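Local coordinates for xylanase inhibitor TL-XI (Triticum aestivum, PDB 3G7M), which inhibits xylanases noncompetitively as a small thaumatin-like protein of wheat, probably as part of plant defence, at residues F107-D119 with S137-P151. The protein carries 4 engineered substitutions. Residues are numbered along the deposited sequence; the frame is centred on the assembly and turned at random.
Engineered in segment 107-119: Val109 (natural residue Leu), Asn112 (natural residue Asp).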
ATOM      1  N   PHE A 107       7.855  -2.312  10.481  1.00 18.76           N
ATOM      2  CA  PHE A 107       7.660  -0.960   9.968  1.00 18.25           C
ATOM      3  C   PHE A 107       8.824  -0.548   9.122  1.00 18.57           C
ATOM      4  O   PHE A 107       9.973  -0.666   9.558  1.00 19.18           O
ATOM      5  CB  PHE A 107       7.546  -0.000  11.133  1.00 18.22           C
ATOM      6  CG  PHE A 107       7.467   1.434  10.739  1.00 17.74           C
ATOM      7  CD1 PHE A 107       8.613   2.220  10.670  1.00 17.63           C
ATOM      8  CD2 PHE A 107       6.251   2.004  10.460  1.00 17.77           C
ATOM      9  CE1 PHE A 107       8.547   3.536  10.307  1.00 17.64           C
ATOM     10  CE2 PHE A 107       6.174   3.322  10.104  1.00 19.02           C
ATOM     11  CZ  PHE A 107       7.322   4.094  10.028  1.00 18.56           C
ATOM     12  N   ASN A 108       8.537  -0.044   7.918  1.00 19.39           N
ATOM     13  CA  ASN A 108       9.584   0.458   7.014  1.00 19.89           C
ATOM     14  C   ASN A 108       9.368   1.863   6.536  1.00 20.10           C
ATOM     15  O   ASN A 108      10.285   2.660   6.537  1.00 20.20           O
ATOM     16  CB  ASN A 108       9.787  -0.466   5.809  1.00 20.04           C
ATOM     17  CG  ASN A 108       8.594  -0.513   4.891  1.00 19.53           C
ATOM     18  OD1 ASN A 108       7.464  -0.339   5.317  1.00 20.39           O
ATOM     19  ND2 ASN A 108       8.845  -0.765   3.616  1.00 20.09           N
ATOM     20  N   VAL A 109       8.149   2.153   6.117  1.00 21.02           N
ATOM     21  CA  VAL A 109       7.810   3.457   5.569  1.00 22.29           C
ATOM     22  C   VAL A 109       6.538   3.933   6.333  1.00 22.78           C
ATOM     23  O   VAL A 109       5.582   3.168   6.495  1.00 22.96           O
ATOM     24  CB  VAL A 109       7.663   3.440   3.958  1.00 22.20           C
ATOM     25  CG1 VAL A 109       7.379   4.789   3.439  1.00 23.95           C
ATOM     26  CG2 VAL A 109       8.923   2.955   3.222  1.00 21.98           C
ATOM     27  N   PRO A 110       6.538   5.190   6.857  1.00 23.73           N
ATOM     28  CA  PRO A 110       5.297   5.752   7.490  1.00 23.80           C
ATOM     29  C   PRO A 110       4.149   5.939   6.493  1.00 23.78           C
ATOM     30  O   PRO A 110       4.365   6.384   5.358  1.00 24.26           O
ATOM     31  CB  PRO A 110       5.759   7.107   8.036  1.00 23.75           C
ATOM     32  CG  PRO A 110       7.078   7.403   7.291  1.00 23.79           C
ATOM     33  CD  PRO A 110       7.703   6.089   7.025  1.00 23.35           C
ATOM     34  N   MET A 111       2.938   5.598   6.900  1.00 23.59           N
ATOM     35  CA  MET A 111       1.827   5.698   5.977  1.00 23.79           C
ATOM     36  C   MET A 111       0.691   6.568   6.474  1.00 24.06           C
ATOM     37  O   MET A 111       0.489   6.725   7.669  1.00 23.72           O
ATOM     38  CB  MET A 111       1.288   4.315   5.667  1.00 24.13           C
ATOM     39  CG  MET A 111       2.069   3.524   4.667  1.00 24.83           C
ATOM     40  SD  MET A 111       1.189   1.989   4.326  1.00 25.38           S
ATOM     41  CE  MET A 111       2.469   1.192   3.356  1.00 26.37           C
ATOM     42  N   ASN A 112      -0.062   7.121   5.530  1.00 24.75           N
ATOM     43  CA  ASN A 112      -1.338   7.772   5.819  1.00 24.77           C
ATOM     44  C   ASN A 112      -2.407   7.327   4.804  1.00 24.93           C
ATOM     45  O   ASN A 112      -2.284   7.621   3.593  1.00 25.32           O
ATOM     46  CB  ASN A 112      -1.185   9.292   5.770  1.00 24.70           C
ATOM     47  CG  ASN A 112      -1.135   9.909   7.120  1.00 25.22           C
ATOM     48  OD1 ASN A 112      -1.639  11.013   7.323  1.00 23.61           O
ATOM     49  ND2 ASN A 112      -0.515   9.212   8.066  1.00 26.40           N
ATOM     50  N   LEU A 113      -3.445   6.627   5.284  1.00 24.12           N
ATOM     51  CA  LEU A 113      -4.571   6.234   4.432  1.00 22.41           C
ATOM     52  C   LEU A 113      -5.690   7.213   4.678  1.00 22.21           C
ATOM     53  O   LEU A 113      -6.087   7.441   5.840  1.00 22.26           O
ATOM     54  CB  LEU A 113      -5.034   4.822   4.762  1.00 22.30           C
ATOM     55  CG  LEU A 113      -4.088   3.683   4.336  1.00 22.53           C
ATOM     56  CD1 LEU A 113      -2.833   3.586   5.236  1.00 22.99           C
ATOM     57  CD2 LEU A 113      -4.817   2.351   4.349  1.00 22.00           C
ATOM     58  N   LYS A 114      -6.179   7.820   3.600  1.00 22.00           N
ATOM     59  CA  LYS A 114      -7.311   8.741   3.717  1.00 22.00           C
ATOM     60  C   LYS A 114      -8.358   8.666   2.587  1.00 22.00           C
ATOM     61  O   LYS A 114      -8.050   8.320   1.447  1.00 22.00           O
ATOM     62  CB  LYS A 114      -6.841  10.197   3.958  1.00 22.00           C
ATOM     63  CG  LYS A 114      -5.874  10.743   2.926  1.00 22.85           C
ATOM     64  CD  LYS A 114      -5.336  12.120   3.311  1.00 24.80           C
ATOM     65  CE  LYS A 114      -4.220  11.977   4.342  1.00 26.36           C
ATOM     66  NZ  LYS A 114      -3.606  13.283   4.622  1.00 27.72           N
ATOM     67  N   CYS A 115      -9.599   8.997   2.940  1.00 22.00           N
ATOM     68  CA  CYS A 115     -10.685   9.055   1.994  1.00 22.00           C
ATOM     69  C   CYS A 115     -11.299  10.445   1.971  1.00 22.00           C
ATOM     70  O   CYS A 115     -11.378  11.112   3.014  1.00 22.00           O
ATOM     71  CB  CYS A 115     -11.747   8.033   2.358  1.00 22.00           C
ATOM     72  SG  CYS A 115     -12.759   7.602   0.951  1.00 22.92           S
ATOM     73  N   SER A 116     -11.745  10.867   0.780  1.00 22.00           N
ATOM     74  CA  SER A 116     -12.367  12.172   0.599  1.00 21.89           C
ATOM     75  C   SER A 116     -13.724  12.269   1.317  1.00 21.57           C
ATOM     76  O   SER A 116     -14.258  13.362   1.524  1.00 21.18           O
ATOM     77  CB  SER A 116     -12.504  12.483  -0.895  1.00 22.00           C
ATOM     78  OG  SER A 116     -13.282  11.507  -1.567  1.00 22.00           O
ATOM     79  N   SER A 117     -14.251  11.106   1.700  1.00 21.62           N
ATOM     80  CA  SER A 117     -15.503  10.985   2.435  1.00 22.00           C
ATOM     81  C   SER A 117     -15.296  10.470   3.859  1.00 22.00           C
ATOM     82  O   SER A 117     -16.193  10.568   4.722  1.00 22.00           O
ATOM     83  CB  SER A 117     -16.460  10.048   1.678  1.00 22.00           C
ATOM     84  OG  SER A 117     -16.727  10.626   0.419  1.00 22.00           O
ATOM     85  N   GLY A 118     -14.100   9.937   4.108  1.00 21.48           N
ATOM     86  CA  GLY A 118     -13.832   9.360   5.389  1.00 21.56           C
ATOM     87  C   GLY A 118     -12.843  10.163   6.179  1.00 21.49           C
ATOM     88  O   GLY A 118     -12.393  11.217   5.729  1.00 21.82           O
ATOM     89  N   ASP A 119     -12.508   9.645   7.356  1.00 21.00           N
ATOM     90  CA  ASP A 119     -11.555  10.278   8.221  1.00 20.76           C
ATOM     91  C   ASP A 119     -10.186   9.702   7.989  1.00 20.50           C
ATOM     92  O   ASP A 119     -10.040   8.578   7.546  1.00 20.35           O
ATOM     93  CB  ASP A 119     -11.946  10.059   9.668  1.00 21.28           C
ATOM     94  CG  ASP A 119     -13.232  10.725  10.013  1.00 22.00           C
ATOM     95  OD1 ASP A 119     -13.461  11.836   9.509  1.00 23.22           O
ATOM     96  OD2 ASP A 119     -14.018  10.142  10.781  1.00 22.43           O
ATOM     97  N   SER A 137     -13.928   3.608   7.686  1.00 22.00           N
ATOM     98  CA  SER A 137     -14.823   3.323   6.564  1.00 22.00           C
ATOM     99  C   SER A 137     -15.098   4.592   5.743  1.00 22.00           C
ATOM    100  O   SER A 137     -15.113   5.706   6.272  1.00 22.00           O
ATOM    101  CB  SER A 137     -16.134   2.672   7.060  1.00 22.00           C
ATOM    102  OG  SER A 137     -16.748   3.416   8.128  1.00 22.00           O
ATOM    103  N   CYS A 138     -15.305   4.408   4.443  1.00 22.00           N
ATOM    104  CA  CYS A 138     -15.593   5.486   3.509  1.00 22.00           C
ATOM    105  C   CYS A 138     -16.747   5.063   2.628  1.00 22.00           C
ATOM    106  O   CYS A 138     -16.709   3.980   2.048  1.00 22.00           O
ATOM    107  CB  CYS A 138     -14.389   5.716   2.618  1.00 22.00           C
ATOM    108  SG  CYS A 138     -14.601   7.211   1.756  1.00 24.43           S
ATOM    109  N   SER A 139     -17.760   5.928   2.499  1.00 22.00           N
ATOM    110  CA  SER A 139     -19.020   5.517   1.862  1.00 22.21           C
ATOM    111  C   SER A 139     -19.593   6.686   1.049  1.00 22.89           C
ATOM    112  O   SER A 139     -20.479   7.419   1.533  1.00 23.14           O
ATOM    113  CB  SER A 139     -20.035   4.969   2.941  1.00 22.15           C
ATOM    114  OG  SER A 139     -21.265   4.437   2.409  1.00 22.00           O
ATOM    115  N   ALA A 140     -19.069   6.889  -0.175  1.00 23.61           N
ATOM    116  CA  ALA A 140     -19.777   7.840  -1.080  1.00 24.67           C
ATOM    117  C   ALA A 140     -19.865   7.364  -2.543  1.00 25.15           C
ATOM    118  O   ALA A 140     -19.118   6.446  -2.970  1.00 25.37           O
ATOM    119  CB  ALA A 140     -19.156   9.266  -1.013  1.00 24.51           C
ATOM    120  N   ALA A 141     -20.788   7.987  -3.294  1.00 25.27           N
ATOM    121  CA  ALA A 141     -20.981   7.663  -4.708  1.00 25.51           C
ATOM    122  C   ALA A 141     -19.717   7.946  -5.547  1.00 25.56           C
ATOM    123  O   ALA A 141     -19.369   7.128  -6.416  1.00 25.77           O
ATOM    124  CB  ALA A 141     -22.232   8.400  -5.302  1.00 25.36           C
ATOM    125  N   GLY A 142     -19.044   9.076  -5.286  1.00 24.89           N
ATOM    126  CA  GLY A 142     -17.884   9.465  -6.092  1.00 24.08           C
ATOM    127  C   GLY A 142     -16.626   9.726  -5.270  1.00 23.81           C
ATOM    128  O   GLY A 142     -15.861  10.659  -5.579  1.00 23.38           O
ATOM    129  N   SER A 143     -16.404   8.901  -4.235  1.00 23.72           N
ATOM    130  CA  SER A 143     -15.326   9.134  -3.250  1.00 23.93           C
ATOM    131  C   SER A 143     -13.917   8.799  -3.768  1.00 23.84           C
ATOM    132  O   SER A 143     -13.768   8.149  -4.810  1.00 24.06           O
ATOM    133  CB  SER A 143     -15.625   8.432  -1.907  1.00 23.75           C
ATOM    134  OG  SER A 143     -15.867   7.047  -2.092  1.00 25.29           O
ATOM    135  N   ARG A 144     -12.887   9.246  -3.037  1.00 23.49           N
ATOM    136  CA  ARG A 144     -11.527   9.125  -3.533  1.00 23.31           C
ATOM    137  C   ARG A 144     -10.550   8.683  -2.447  1.00 23.15           C
ATOM    138  O   ARG A 144     -10.373   9.397  -1.465  1.00 23.31           O
ATOM    139  CB  ARG A 144     -11.107  10.472  -4.154  1.00 23.20           C
ATOM    140  CG  ARG A 144     -11.619  10.597  -5.565  1.00 24.10           C
ATOM    141  CD  ARG A 144     -11.869  12.023  -5.985  1.00 25.80           C
ATOM    142  NE  ARG A 144     -12.735  12.023  -7.171  1.00 28.62           N
ATOM    143  CZ  ARG A 144     -13.397  13.086  -7.633  1.00 29.76           C
ATOM    144  NH1 ARG A 144     -13.295  14.268  -7.019  1.00 30.54           N
ATOM    145  NH2 ARG A 144     -14.170  12.970  -8.713  1.00 29.45           N
ATOM    146  N   LEU A 145      -9.929   7.511  -2.633  1.00 22.65           N
ATOM    147  CA  LEU A 145      -8.950   6.966  -1.692  1.00 22.96           C
ATOM    148  C   LEU A 145      -7.516   7.420  -1.975  1.00 23.07           C
ATOM    149  O   LEU A 145      -7.081   7.447  -3.157  1.00 23.13           O
ATOM    150  CB  LEU A 145      -8.968   5.446  -1.743  1.00 22.96           C
ATOM    151  CG  LEU A 145     -10.099   4.707  -1.025  1.00 23.46           C
ATOM    152  CD1 LEU A 145      -9.983   3.239  -1.308  1.00 23.25           C
ATOM    153  CD2 LEU A 145     -10.005   4.939   0.483  1.00 23.40           C
ATOM    154  N   GLN A 146      -6.784   7.744  -0.890  1.00 22.31           N
ATOM    155  CA  GLN A 146      -5.382   8.152  -0.980  1.00 22.00           C
ATOM    156  C   GLN A 146      -4.479   7.461   0.052  1.00 21.77           C
ATOM    157  O   GLN A 146      -4.731   7.506   1.255  1.00 21.79           O
ATOM    158  CB  GLN A 146      -5.260   9.665  -0.872  1.00 22.00           C
ATOM    159  CG  GLN A 146      -3.924  10.201  -1.368  1.00 23.88           C
ATOM    160  CD  GLN A 146      -3.907  11.721  -1.493  1.00 25.48           C
ATOM    161  OE1 GLN A 146      -4.820  12.416  -0.994  1.00 27.31           O
ATOM    162  NE2 GLN A 146      -2.869  12.247  -2.166  1.00 23.08           N
ATOM    163  N   ILE A 147      -3.424   6.819  -0.443  1.00 20.81           N
ATOM    164  CA  ILE A 147      -2.368   6.299   0.399  1.00 19.60           C
ATOM    165  C   ILE A 147      -1.146   7.199   0.228  1.00 19.15           C
ATOM    166  O   ILE A 147      -0.661   7.407  -0.877  1.00 19.34           O
ATOM    167  CB  ILE A 147      -1.998   4.890   0.001  1.00 19.45           C
ATOM    168  CG1 ILE A 147      -3.242   4.055  -0.306  1.00 20.89           C
ATOM    169  CG2 ILE A 147      -1.153   4.256   1.047  1.00 18.41           C
ATOM    170  CD1 ILE A 147      -4.118   3.733   0.878  1.00 22.00           C
ATOM    171  N   VAL A 148      -0.653   7.756   1.323  1.00 18.67           N
ATOM    172  CA  VAL A 148       0.543   8.591   1.256  1.00 18.02           C
ATOM    173  C   VAL A 148       1.693   7.871   1.995  1.00 18.16           C
ATOM    174  O   VAL A 148       1.529   7.328   3.114  1.00 17.71           O
ATOM    175  CB  VAL A 148       0.283  10.063   1.802  1.00 17.70           C
ATOM    176  CG1 VAL A 148       1.468  10.984   1.541  1.00 15.28           C
ATOM    177  CG2 VAL A 148      -0.970  10.662   1.192  1.00 17.96           C
ATOM    178  N   PHE A 149       2.856   7.872   1.348  1.00 18.57           N
ATOM    179  CA  PHE A 149       4.120   7.548   2.019  1.00 19.03           C
ATOM    180  C   PHE A 149       4.814   8.823   2.462  1.00 19.34           C
ATOM    181  O   PHE A 149       4.921   9.776   1.686  1.00 19.17           O
ATOM    182  CB  PHE A 149       5.058   6.727   1.116  1.00 19.01           C
ATOM    183  CG  PHE A 149       4.451   5.416   0.645  1.00 18.05           C
ATOM    184  CD1 PHE A 149       4.394   4.331   1.487  1.00 14.13           C
ATOM    185  CD2 PHE A 149       3.917   5.293  -0.638  1.00 17.09           C
ATOM    186  CE1 PHE A 149       3.840   3.177   1.072  1.00 12.71           C
ATOM    187  CE2 PHE A 149       3.361   4.115  -1.041  1.00 14.85           C
ATOM    188  CZ  PHE A 149       3.332   3.061  -0.180  1.00 13.56           C
ATOM    189  N   CYS A 150       5.288   8.801   3.712  1.00 19.92           N
ATOM    190  CA  CYS A 150       5.909   9.938   4.395  1.00 20.66           C
ATOM    191  C   CYS A 150       4.953  11.141   4.365  1.00 21.14           C
ATOM    192  O   CYS A 150       5.236  12.157   3.717  1.00 21.38           O
ATOM    193  CB  CYS A 150       7.317  10.273   3.849  1.00 20.19           C
ATOM    194  SG  CYS A 150       8.482   8.851   3.694  1.00 22.00           S
ATOM    195  N   PRO A 151       3.802  11.022   5.062  1.00 21.38           N
ATOM    196  CA  PRO A 151       2.856  12.109   5.129  1.00 21.63           C
ATOM    197  C   PRO A 151       3.374  13.285   5.970  1.00 22.00           C
ATOM    198  O   PRO A 151       2.952  14.417   5.705  1.00 22.00           O
ATOM    199  CB  PRO A 151       1.666  11.468   5.841  1.00 21.85           C
ATOM    200  CG  PRO A 151       2.252  10.423   6.688  1.00 21.90           C
ATOM    201  CD  PRO A 151       3.374   9.878   5.890  1.00 21.65           C
ATOM    202  OXT PRO A 151       4.206  13.135   6.897  1.00 22.00           O
TER
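Lys114 lies alongside Gln146 as a hydrogen-bonded antiparallel pair, its CG 4.0 Å from Gln146 CB. Their aliphatic stems pack side by side, which suits two partly exposed residues, and Gln146 NE2 is hydrogen-bonded to Thr6 OG1 on the adjoining strand. The engineered Asn112, on the same face, lays its amide against the C-terminal proline, ND2 being 3.3 Å from Pro151 CG. A nearly straight hydrogen bond from ND2 to Met111 O (173°) and one that OD1 accepts from Arg124 hold that amide. Strands 111-115 and 145-149 are neighbours in the mixed sheet of this thaumatin-like β-sandwich, and the inner face, carrying Met111, Leu113, Ile147 and Phe149, is suitably apolar, packing in part on strand 86-91. At the far end, Cys115 joins Cys138 by a disulfide (2.0 Å between the SG atoms), tying this sheet to strand 135-139 of the other. With its CG anti to the carbonyl carbon (chi1 -58°), the Phe149 ring runs beside Met111, whose CE meets its edge near CE1, while the engineered Val109 approaches CD1 obliquely through CG1. Replacing Phe149 by alanine removes the ring, which is likely to leave the Met111 methyl without its aromatic neighbour and open a gap against Ile5.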